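Local coordinates for protein SsfS6 (Streptomyces sp. SF2575, PDB 4G2T) that is a GT-B-fold protein of the erythromycin biosynthesis protein CIII-like family, with two Rossmann-like domains, and is modelled here with thymidine-5'-diphosphate, at residues L125-T130 with P145-S150. Residues are numbered along the deposited sequence; the frame is centred on the assembly and turned at random.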
# COMPACT_ATOMS: atom_id res chain seq x y z
N LEU A 125 -18.24 5.46 -7.25
CA LEU A 125 -18.49 5.26 -5.83
C LEU A 125 -17.51 6.06 -4.98
O LEU A 125 -16.35 6.20 -5.34
CB LEU A 125 -18.39 3.77 -5.50
CG LEU A 125 -18.72 3.31 -4.09
CD1 LEU A 125 -20.16 3.63 -3.74
CD2 LEU A 125 -18.46 1.83 -3.97
N VAL A 126 -18.00 6.57 -3.85
CA VAL A 126 -17.17 7.37 -2.96
C VAL A 126 -16.94 6.67 -1.62
O VAL A 126 -17.89 6.27 -0.95
CB VAL A 126 -17.79 8.75 -2.70
CG1 VAL A 126 -17.01 9.51 -1.63
CG2 VAL A 126 -17.86 9.56 -3.98
N LEU A 127 -15.67 6.51 -1.25
CA LEU A 127 -15.32 5.95 0.05
C LEU A 127 -14.81 7.06 0.97
O LEU A 127 -13.98 7.88 0.57
CB LEU A 127 -14.25 4.87 -0.10
CG LEU A 127 -13.65 4.33 1.19
CD1 LEU A 127 -14.73 3.70 2.07
CD2 LEU A 127 -12.54 3.32 0.90
N THR A 128 -15.32 7.09 2.20
CA THR A 128 -14.94 8.13 3.14
C THR A 128 -15.21 7.70 4.58
O THR A 128 -15.85 6.69 4.82
CB THR A 128 -15.71 9.43 2.86
OG1 THR A 128 -15.09 10.52 3.55
CG2 THR A 128 -17.16 9.31 3.30
N GLU A 129 -14.70 8.49 5.53
CA GLU A 129 -14.93 8.21 6.94
C GLU A 129 -16.15 8.98 7.45
O GLU A 129 -16.74 9.77 6.72
CB GLU A 129 -13.69 8.52 7.77
CG GLU A 129 -13.26 9.98 7.75
CD GLU A 129 -13.61 10.71 9.04
OE1 GLU A 129 -14.21 10.08 9.94
OE2 GLU A 129 -13.29 11.91 9.14
N THR A 130 -16.51 8.73 8.71
CA THR A 130 -17.76 9.25 9.27
C THR A 130 -17.86 10.77 9.27
O THR A 130 -18.92 11.33 8.94
CB THR A 130 -17.98 8.73 10.71
OG1 THR A 130 -17.78 7.31 10.75
CG2 THR A 130 -19.38 9.06 11.19
N PRO A 145 -23.72 6.51 -5.43
CA PRO A 145 -23.70 5.98 -4.06
C PRO A 145 -22.38 6.27 -3.35
O PRO A 145 -21.39 6.61 -4.01
CB PRO A 145 -23.87 4.47 -4.27
CG PRO A 145 -23.42 4.23 -5.67
CD PRO A 145 -23.84 5.44 -6.43
N TRP A 146 -22.36 6.13 -2.03
CA TRP A 146 -21.14 6.32 -1.26
C TRP A 146 -21.05 5.34 -0.09
O TRP A 146 -22.07 4.81 0.36
CB TRP A 146 -21.01 7.76 -0.77
CG TRP A 146 -22.09 8.19 0.19
CD1 TRP A 146 -23.38 8.51 -0.11
CD2 TRP A 146 -21.95 8.38 1.61
NE1 TRP A 146 -24.06 8.87 1.03
CE2 TRP A 146 -23.20 8.80 2.10
CE3 TRP A 146 -20.89 8.23 2.51
CZ2 TRP A 146 -23.42 9.08 3.44
CZ3 TRP A 146 -21.11 8.50 3.85
CH2 TRP A 146 -22.37 8.92 4.30
N ILE A 147 -19.83 5.10 0.38
CA ILE A 147 -19.60 4.17 1.48
C ILE A 147 -19.09 4.90 2.71
O ILE A 147 -18.15 5.69 2.63
CB ILE A 147 -18.58 3.09 1.09
CG1 ILE A 147 -19.01 2.38 -0.20
CG2 ILE A 147 -18.40 2.09 2.22
CD1 ILE A 147 -20.30 1.62 -0.08
N GLU A 148 -19.72 4.65 3.85
CA GLU A 148 -19.27 5.22 5.11
C GLU A 148 -18.54 4.18 5.96
O GLU A 148 -19.11 3.16 6.33
CB GLU A 148 -20.44 5.78 5.92
CG GLU A 148 -20.03 6.35 7.27
CD GLU A 148 -21.19 6.45 8.24
OE1 GLU A 148 -22.34 6.61 7.79
OE2 GLU A 148 -20.94 6.35 9.46
N GLN A 149 -17.27 4.45 6.25
CA GLN A 149 -16.50 3.59 7.14
C GLN A 149 -16.20 4.30 8.45
O GLN A 149 -15.74 5.44 8.45
CB GLN A 149 -15.20 3.14 6.48
CG GLN A 149 -14.33 2.28 7.39
CD GLN A 149 -12.92 2.10 6.87
OE1 GLN A 149 -12.68 2.14 5.66
NE2 GLN A 149 -11.97 1.90 7.78
N SER A 150 -16.45 3.62 9.56
CA SER A 150 -16.09 4.15 10.87
C SER A 150 -14.62 3.88 11.15
O SER A 150 -14.10 2.83 10.79
CB SER A 150 -16.96 3.54 11.96
OG SER A 150 -16.51 3.94 13.25
O HOH W 1 -15.97 6.91 12.73
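Ile-147 sets its CG1 against the end of Leu-125, 3.8 Å from CD2, while its other branch meets Leu-127, CG2 lying 4.0 Å from CD1. With CG1 beside its own backbone N (chi1 -54°) and CG2 beside the carbonyl carbon, the two branches divide along the neighbouring strand, one to each leucine. The other methyl of Leu-125, CD1, rests on the ring of Pro-145, 3.8 Å from its CG. On the other face of the sheet, with Val-126, Trp-146 and Thr-128, the methyl CG2 of Thr-128 approaches the indole obliquely, 4.0 Å from CE3 of Trp-146. Thr-128 turns OG1 anti to its N, and that hydroxyl bonds to the carbonyls of Ile-20 and Ser-132; the indole NE1 bonds to Pro-180 O, and helix 134-142 packs on this face through Pro-136 and Ala-139.

The axes of strands 125-129 and 146-149 run parallel to within 17°. Ile-147 N donates to Val-126 O at 2.6 Å, nearly straight at 170°, and Gln-149 N to Thr-128 O at 3.0 Å; Thr-128 N returns a more bent bond to Ile-147 O. Near the C-terminal ends of the two segments, one water bridges Thr-130 OG1, at 2.7 Å, and Ser-150 OG. Nearby, Glu-129 turns to Arg-152 in a salt bridge, its side chain about 10 Å from the bound thymidine-5'-diphosphate. Strands 125-129 and 146-149, joined through helix 134-142, thus form a beta-alpha-beta crossover within the parallel sheet of the N-terminal Rossmann-like domain of a GT-B fold.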